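Local coordinates for protein Dot/Icm T4SS effector (Legionella pneumophila subsp. pneumophila, PDB 4HFV) that is a Dot/Icm type IV secretion effector of unknown molecular function, possibly a metaeffector that acts on other effectors of the same pathogen, at residues L130-F133 with L134-H137; H137-N141 with S142-K146; K146-L149 with D150-F154. All coordinates share one frame; numbering follows the deposited sequence.

Contact 1 (L130-F133 with L134-H137); sequences LEKF and LRSH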
loop_
_atom_site.group_PDB
_atom_site.type_symbol
_atom_site.label_atom_id
_atom_site.label_comp_id
_atom_site.label_asym_id
_atom_site.label_seq_id
_atom_site.Cartn_x
_atom_site.Cartn_y
_atom_site.Cartn_z
ATOM N N LEU A 130 -2.102 -4.512 -11.395
ATOM C CA LEU A 130 -0.960 -5.137 -12.023
ATOM C C LEU A 130 -0.007 -5.747 -10.997
ATOM O O LEU A 130 0.420 -6.908 -11.131
ATOM C CB LEU A 130 -0.215 -4.119 -12.877
ATOM C CG LEU A 130 1.003 -4.594 -13.666
ATOM C CD1 LEU A 130 0.679 -5.779 -14.540
ATOM C CD2 LEU A 130 1.517 -3.420 -14.572
ATOM N N GLU A 131 0.381 -4.958 -10.000
ATOM C CA GLU A 131 1.196 -5.504 -8.907
ATOM C C GLU A 131 0.584 -6.757 -8.254
ATOM O O GLU A 131 1.295 -7.744 -8.045
ATOM C CB GLU A 131 1.476 -4.453 -7.856
ATOM C CG GLU A 131 2.442 -4.928 -6.781
ATOM C CD GLU A 131 2.157 -4.316 -5.463
ATOM O OE1 GLU A 131 1.777 -3.120 -5.454
ATOM O OE2 GLU A 131 2.322 -5.018 -4.443
ATOM N N LYS A 132 -0.713 -6.752 -7.961
ATOM C CA LYS A 132 -1.358 -7.935 -7.372
ATOM C C LYS A 132 -1.227 -9.137 -8.308
ATOM O O LYS A 132 -0.886 -10.285 -7.902
ATOM C CB LYS A 132 -2.847 -7.666 -7.093
ATOM C CG LYS A 132 -3.174 -7.162 -5.703
ATOM C CD LYS A 132 -4.685 -6.910 -5.563
ATOM C CE LYS A 132 -5.028 -5.410 -5.432
ATOM N NZ LYS A 132 -4.701 -4.854 -4.080
ATOM N N PHE A 133 -1.535 -8.895 -9.580
ATOM C CA PHE A 133 -1.459 -9.924 -10.571
ATOM C C PHE A 133 -0.079 -10.556 -10.595
ATOM O O PHE A 133 0.042 -11.789 -10.527
ATOM C CB PHE A 133 -1.819 -9.337 -11.959
ATOM C CG PHE A 133 -1.463 -10.211 -13.087
ATOM C CD1 PHE A 133 -2.328 -11.223 -13.513
ATOM C CD2 PHE A 133 -0.266 -10.010 -13.765
ATOM C CE1 PHE A 133 -1.975 -12.023 -14.599
ATOM C CE2 PHE A 133 0.088 -10.806 -14.836
ATOM C CZ PHE A 133 -0.761 -11.795 -15.255
ATOM N N LEU A 134 0.969 -9.736 -10.650
ATOM C CA LEU A 134 2.320 -10.297 -10.678
ATOM C C LEU A 134 2.652 -11.117 -9.405
ATOM O O LEU A 134 3.261 -12.202 -9.466
ATOM C CB LEU A 134 3.371 -9.189 -10.928
ATOM C CG LEU A 134 3.371 -8.535 -12.335
ATOM C CD1 LEU A 134 4.285 -7.374 -12.357
ATOM C CD2 LEU A 134 3.793 -9.457 -13.462
ATOM N N ARG A 135 2.288 -10.593 -8.253
ATOM C CA ARG A 135 2.487 -11.319 -6.986
ATOM C C ARG A 135 1.778 -12.672 -7.018
ATOM O O ARG A 135 2.312 -13.682 -6.540
ATOM C CB ARG A 135 1.996 -10.477 -5.802
ATOM C CG ARG A 135 2.932 -9.304 -5.417
ATOM C CD ARG A 135 2.630 -8.803 -3.952
ATOM N NE ARG A 135 1.533 -7.840 -3.897
ATOM C CZ ARG A 135 0.280 -8.106 -3.524
ATOM N NH1 ARG A 135 -0.627 -7.132 -3.542
ATOM N NH2 ARG A 135 -0.072 -9.325 -3.120
ATOM N N SER A 136 0.613 -12.710 -7.662
ATOM C CA SER A 136 -0.163 -13.948 -7.734
ATOM C C SER A 136 0.559 -15.001 -8.581
ATOM O O SER A 136 0.263 -16.179 -8.463
ATOM C CB SER A 136 -1.584 -13.690 -8.255
ATOM O OG SER A 136 -1.605 -13.643 -9.687
ATOM N N HIS A 137 1.526 -14.557 -9.397
ATOM C CA HIS A 137 2.289 -15.436 -10.271
ATOM C C HIS A 137 3.751 -15.482 -9.870
ATOM O O HIS A 137 4.546 -16.016 -10.605
ATOM C CB HIS A 137 2.166 -15.024 -11.747
ATOM C CG HIS A 137 0.793 -15.224 -12.297
ATOM N ND1 HIS A 137 0.246 -16.475 -12.472
ATOM C CD2 HIS A 137 -0.180 -14.336 -12.624
ATOM C CE1 HIS A 137 -0.997 -16.351 -12.906
ATOM N NE2 HIS A 137 -1.283 -15.060 -12.998
#

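Contact 2 (H137-N141 with S142-K146); sequences HVYKN and SDPRK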
loop_
_atom_site.group_PDB
_atom_site.type_symbol
_atom_site.label_atom_id
_atom_site.label_comp_id
_atom_site.label_asym_id
_atom_site.label_seq_id
_atom_site.Cartn_x
_atom_site.Cartn_y
_atom_site.Cartn_z
ATOM N N HIS A 137 1.526 -14.557 -9.397
ATOM C CA HIS A 137 2.289 -15.436 -10.271
ATOM C C HIS A 137 3.751 -15.482 -9.870
ATOM O O HIS A 137 4.546 -16.016 -10.605
ATOM C CB HIS A 137 2.166 -15.024 -11.747
ATOM C CG HIS A 137 0.793 -15.224 -12.297
ATOM N ND1 HIS A 137 0.246 -16.475 -12.472
ATOM C CD2 HIS A 137 -0.180 -14.336 -12.624
ATOM C CE1 HIS A 137 -0.997 -16.351 -12.906
ATOM N NE2 HIS A 137 -1.283 -15.060 -12.998
ATOM N N VAL A 138 4.084 -14.975 -8.681
ATOM C CA VAL A 138 5.425 -15.128 -8.145
ATOM C C VAL A 138 5.427 -15.879 -6.788
ATOM O O VAL A 138 6.258 -16.740 -6.544
ATOM C CB VAL A 138 6.101 -13.749 -7.993
ATOM C CG1 VAL A 138 7.487 -13.889 -7.361
ATOM C CG2 VAL A 138 6.205 -13.046 -9.378
ATOM N N TYR A 139 4.500 -15.537 -5.907
ATOM C CA TYR A 139 4.474 -16.087 -4.542
ATOM C C TYR A 139 3.285 -17.007 -4.283
ATOM O O TYR A 139 2.189 -16.784 -4.766
ATOM C CB TYR A 139 4.410 -14.954 -3.544
ATOM C CG TYR A 139 5.477 -13.903 -3.760
ATOM C CD1 TYR A 139 6.814 -14.202 -3.572
ATOM C CD2 TYR A 139 5.138 -12.607 -4.147
ATOM C CE1 TYR A 139 7.779 -13.244 -3.730
ATOM C CE2 TYR A 139 6.093 -11.652 -4.326
ATOM C CZ TYR A 139 7.411 -11.971 -4.105
ATOM O OH TYR A 139 8.367 -11.028 -4.310
ATOM N N LYS A 140 3.509 -18.029 -3.469
ATOM C CA LYS A 140 2.408 -18.822 -2.918
ATOM C C LYS A 140 1.392 -17.900 -2.250
ATOM O O LYS A 140 1.753 -17.050 -1.441
ATOM C CB LYS A 140 2.963 -19.856 -1.945
ATOM C CG LYS A 140 3.989 -20.779 -2.638
ATOM C CD LYS A 140 4.666 -21.760 -1.652
ATOM C CE LYS A 140 5.573 -22.740 -2.399
ATOM N NZ LYS A 140 6.317 -23.663 -1.502
ATOM N N ASN A 141 0.127 -18.052 -2.629
ATOM C CA ASN A 141 -0.958 -17.167 -2.164
ATOM C C ASN A 141 -0.698 -15.672 -2.312
ATOM O O ASN A 141 -1.203 -14.879 -1.518
ATOM C CB ASN A 141 -1.340 -17.471 -0.717
ATOM C CG ASN A 141 -2.754 -16.995 -0.385
ATOM O OD1 ASN A 141 -3.585 -16.778 -1.288
ATOM N ND2 ASN A 141 -3.035 -16.838 0.896
ATOM N N SER A 142 0.091 -15.295 -3.318
ATOM C CA SER A 142 0.433 -13.887 -3.566
ATOM C C SER A 142 1.216 -13.261 -2.439
ATOM O O SER A 142 1.436 -12.047 -2.439
ATOM C CB SER A 142 -0.833 -13.066 -3.813
ATOM O OG SER A 142 -1.570 -13.646 -4.872
ATOM N N ASP A 143 1.632 -14.084 -1.476
ATOM C CA ASP A 143 2.167 -13.581 -0.217
ATOM C C ASP A 143 3.652 -13.929 -0.084
ATOM O O ASP A 143 4.026 -15.087 0.080
ATOM C CB ASP A 143 1.333 -14.171 0.941
ATOM C CG ASP A 143 1.879 -13.830 2.320
ATOM O OD1 ASP A 143 2.665 -12.869 2.470
ATOM O OD2 ASP A 143 1.506 -14.554 3.259
ATOM N N PRO A 144 4.517 -12.924 -0.190
ATOM C CA PRO A 144 5.937 -13.268 -0.193
ATOM C C PRO A 144 6.389 -13.970 1.109
ATOM O O PRO A 144 7.378 -14.715 1.076
ATOM C CB PRO A 144 6.628 -11.911 -0.412
ATOM C CG PRO A 144 5.589 -10.874 -0.018
ATOM C CD PRO A 144 4.273 -11.476 -0.332
ATOM N N ARG A 145 5.640 -13.778 2.198
ATOM C CA ARG A 145 5.929 -14.444 3.468
ATOM C C ARG A 145 5.909 -15.955 3.260
ATOM O O ARG A 145 6.593 -16.690 3.954
ATOM C CB ARG A 145 4.906 -14.062 4.569
ATOM C CG ARG A 145 4.594 -12.551 4.726
ATOM C CD ARG A 145 3.368 -12.275 5.639
ATOM N NE ARG A 145 3.021 -10.847 5.715
ATOM C CZ ARG A 145 2.202 -10.302 6.622
ATOM N NH1 ARG A 145 1.961 -8.988 6.610
ATOM N NH2 ARG A 145 1.638 -11.059 7.560
ATOM N N LYS A 146 5.131 -16.424 2.293
ATOM C CA LYS A 146 4.930 -17.860 2.140
ATOM C C LYS A 146 5.880 -18.445 1.091
ATOM O O LYS A 146 5.808 -19.635 0.782
ATOM C CB LYS A 146 3.479 -18.173 1.743
ATOM C CG LYS A 146 2.398 -17.582 2.613
ATOM C CD LYS A 146 2.078 -18.485 3.798
ATOM C CE LYS A 146 0.785 -18.053 4.520
ATOM N NZ LYS A 146 -0.415 -17.986 3.607
#

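Contact 3 (K146-L149 with D150-F154); sequences KGYL and DKQPF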
loop_
_atom_site.group_PDB
_atom_site.type_symbol
_atom_site.label_atom_id
_atom_site.label_comp_id
_atom_site.label_asym_id
_atom_site.label_seq_id
_atom_site.Cartn_x
_atom_site.Cartn_y
_atom_site.Cartn_z
ATOM N N LYS A 146 5.131 -16.424 2.293
ATOM C CA LYS A 146 4.930 -17.860 2.140
ATOM C C LYS A 146 5.880 -18.445 1.091
ATOM O O LYS A 146 5.808 -19.635 0.782
ATOM C CB LYS A 146 3.479 -18.173 1.743
ATOM C CG LYS A 146 2.398 -17.582 2.613
ATOM C CD LYS A 146 2.078 -18.485 3.798
ATOM C CE LYS A 146 0.785 -18.053 4.520
ATOM N NZ LYS A 146 -0.415 -17.986 3.607
ATOM N N GLY A 147 6.741 -17.608 0.513
ATOM C CA GLY A 147 7.729 -18.068 -0.436
ATOM C C GLY A 147 7.324 -17.999 -1.902
ATOM O O GLY A 147 6.199 -17.617 -2.267
ATOM N N TYR A 148 8.268 -18.392 -2.745
ATOM C CA TYR A 148 8.072 -18.431 -4.187
ATOM C C TYR A 148 7.392 -19.693 -4.682
ATOM O O TYR A 148 7.662 -20.797 -4.203
ATOM C CB TYR A 148 9.416 -18.349 -4.879
ATOM C CG TYR A 148 10.052 -16.992 -4.882
ATOM C CD1 TYR A 148 10.356 -16.346 -3.712
ATOM C CD2 TYR A 148 10.392 -16.374 -6.081
ATOM C CE1 TYR A 148 10.969 -15.102 -3.720
ATOM C CE2 TYR A 148 11.008 -15.163 -6.105
ATOM C CZ TYR A 148 11.280 -14.513 -4.941
ATOM O OH TYR A 148 11.885 -13.278 -4.977
ATOM N N LEU A 149 6.530 -19.521 -5.682
ATOM C CA LEU A 149 6.008 -20.642 -6.485
ATOM C C LEU A 149 7.163 -21.399 -7.119
ATOM O O LEU A 149 8.136 -20.790 -7.530
ATOM C CB LEU A 149 5.079 -20.118 -7.591
ATOM C CG LEU A 149 3.876 -19.286 -7.118
ATOM C CD1 LEU A 149 3.181 -18.604 -8.295
ATOM C CD2 LEU A 149 2.896 -20.148 -6.358
ATOM N N ASP A 150 7.071 -22.729 -7.190
ATOM C CA ASP A 150 8.096 -23.546 -7.859
ATOM C C ASP A 150 8.195 -23.170 -9.350
ATOM O O ASP A 150 9.278 -23.113 -9.929
ATOM C CB ASP A 150 7.779 -25.063 -7.733
ATOM C CG ASP A 150 8.447 -25.720 -6.525
ATOM O OD1 ASP A 150 9.357 -25.092 -5.931
ATOM O OD2 ASP A 150 8.072 -26.877 -6.181
ATOM N N LYS A 151 7.049 -22.935 -9.969
ATOM C CA LYS A 151 7.016 -22.524 -11.363
ATOM C C LYS A 151 6.888 -21.009 -11.443
ATOM O O LYS A 151 5.941 -20.448 -10.919
ATOM C CB LYS A 151 5.866 -23.213 -12.098
ATOM C CG LYS A 151 6.176 -24.664 -12.431
ATOM C CD LYS A 151 5.023 -25.387 -13.111
ATOM C CE LYS A 151 5.347 -26.875 -13.291
ATOM N NZ LYS A 151 6.476 -27.085 -14.239
ATOM N N GLN A 152 7.850 -20.366 -12.102
ATOM C CA GLN A 152 7.887 -18.912 -12.217
ATOM C C GLN A 152 7.628 -18.488 -13.673
ATOM O O GLN A 152 8.556 -18.383 -14.464
ATOM C CB GLN A 152 9.254 -18.403 -11.754
ATOM C CG GLN A 152 9.507 -18.555 -10.274
ATOM C CD GLN A 152 8.740 -17.551 -9.453
ATOM O OE1 GLN A 152 8.741 -16.360 -9.750
ATOM N NE2 GLN A 152 8.104 -18.019 -8.393
ATOM N N PRO A 153 6.358 -18.233 -14.028
ATOM C CA PRO A 153 6.095 -17.867 -15.429
ATOM C C PRO A 153 6.842 -16.580 -15.855
ATOM O O PRO A 153 7.075 -16.350 -17.048
ATOM C CB PRO A 153 4.580 -17.645 -15.441
ATOM C CG PRO A 153 4.183 -17.417 -13.945
ATOM C CD PRO A 153 5.132 -18.263 -13.198
ATOM N N PHE A 154 7.192 -15.729 -14.889
ATOM C CA PHE A 154 7.858 -14.472 -15.204
ATOM C C PHE A 154 9.374 -14.494 -15.038
ATOM O O PHE A 154 10.002 -13.435 -15.050
ATOM C CB PHE A 154 7.232 -13.297 -14.440
ATOM C CG PHE A 154 5.874 -12.930 -14.928
ATOM C CD1 PHE A 154 4.741 -13.381 -14.276
ATOM C CD2 PHE A 154 5.726 -12.191 -16.112
ATOM C CE1 PHE A 154 3.476 -13.087 -14.742
ATOM C CE2 PHE A 154 4.460 -11.883 -16.591
ATOM C CZ PHE A 154 3.328 -12.327 -15.912
#

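Contact 1 (L130-F133 with L134-H137)
Phe133 lays one face of its ring under the edge of the His137 imidazole, an offset edge-to-face pair at the C-terminal end of helix 120-136 in this all-helical protein. The ring centroids stand 4.8 Å apart with the planes at 64°, and His137 CD2 sits over the rim of the phenyl face rather than over its centre. Phe133 CG is anti to the backbone N (chi1 166°), which places the ring beside the residue's own carbonyl carbon, where the His137 imidazole comes over it. A large apolar ring suits the site, for Phe133 is buried against Leu62 and Leu63 of helix 49-64 and Val76 of helix 70-90. Leu130 packs on helices 70-90 and 161-188, Leu134 on Ile165 of helix 161-188.

On another side of the helix, next to helix 161-188, Glu131 and Arg135 form an i to i+4 salt bridge. Arg135 NE points almost straight at Glu131 OE2, 3.0 Å away with an N-H...O angle of 171°, and the acceptor lies close to the guanidinium plane. The oxygen is met on its anti side, but from clearly out of the carboxylate plane, and the two flat groups are strongly twisted against each other. A bend at chi3 of Arg135 brings NH1 within 3.3 Å of Lys132 CG; a second grip comes from Ser142 O, which accepts from NH2. Glu131 also touches Ser169, a residue of the succinate site.

The helix tightens as it ends: the amide of His137 bonds to Leu134 O, three residues back, and only weakly to Phe133 O. Ser136 adds a side-chain bond: OG donates to Phe133 O at 2.6 Å, in the carbonyl plane and on a lone pair.

Contact 2 (H137-N141 with S142-K146)
Tyr139 turns its side chain toward Pro144, and contacts run along it from CB outward. CB lies 3.6 Å from Asp143 N. Further out, CG and CD1 lie over Pro144 CA, and CE1 and CZ each come near Pro144 CB. That methylene makes a CH-pi contact, 3.7 Å from the ring centroid and 8° off the normal, so the proline stands squarely over the face. Val138 CG1 occupies the opposite face. The first torsion of Tyr139 (chi1 -52°) carries the ring over Pro144, and chi2 turns its face to it.

The backbone beneath forms two overlapping beta turns at the tip of a hairpin-like loop. Ser142 N donates to Tyr139 O at 3.0 Å, and Asp143 N donates to Lys140 O, also at 3.0 Å, both from above the carbonyl plane. Asn141 and Ser142 both take positive phi values, which asparagine tolerates better than most residues. Asp143 then opens the short 3-10 segment 144-146 with an Asx turn: its OD1 accepts from Arg145 N at 3.1 Å, from above the carboxylate plane.

Long, weak ion pairs join Asp143 to Arg145 and Lys146, and Arg145 also forms a salt bridge with Asp125 of the second subunit. The carboxylate therefore probably offsets part of the positive charge gathered on this exposed turn, while the Tyr139-Pro144 pair supplies its apolar side and packs on Ile179 and Ile180 of the second subunit.

Contact 3 (K146-L149 with D150-F154)
Tyr148 and Leu149 meet the side chain of Gln152 on the returning arm of a hairpin-like loop without regular strand, between helices 120-136 and 161-188, where a side-chain amide bridges two lengths of irregular backbone. Gly147, just before them, has a backbone shape in which a CB would press on the preceding carbonyl oxygen, so the lack of a side chain fits this position.

Tyr148 follows, and its ring crosses the Gln152 side chain at about a right angle, with the ring and amide planes 48° apart. NE2 approaches the ring edge near its plane, 3.6 Å from CD2, rather than a face. A large flat ring suits the place because it meets three partners: Gln152 at its edge, Tyr139 edge-to-face and His187 of the second subunit in a stack, which puts this part of the loop at the subunit interface.

Leu149 takes part through its carbonyl, while its side chain packs on backbone, CB 3.5 Å from Lys151 O and CD1 against His137. The carbonyl is held by Gln152, whose chain bends at chi2 and turns the amide back toward Leu149. Glutamine suits the place because its flexible chain carries two N-H groups, and here both have acceptors: one is used on Val138 O and the other on Leu149 O. That pairing ties the loop to the segment following helix 120-136. The second bond is nearly straight, with NE2 2.9 Å from Leu149 O, an N-H...O angle of 172°, and the oxygen lying within 2° of the amide plane.

Contact 1 belongs partly to the core, with Leu130, Phe133 and Leu134 wedged among neighbouring helices, whereas contacts 2 and 3 lie at the surface in the loop that follows helix 120-136. The chemistry shifts accordingly: regular main-chain bonds and an ion pair along a helix, then a turn backed by a proline-tyrosine CH-pi contact, then one side-chain amide tying backbone carbonyls. Contacts 2 and 3 are coupled most directly, since Val138 O receives both Leu149 N and Gln152 NE2. Contact 1 joins them through Ser142 O on Arg135 and through Phe154, which packs on Phe133. Contacts 2 and 3 both reach the second subunit; contact 1 does not.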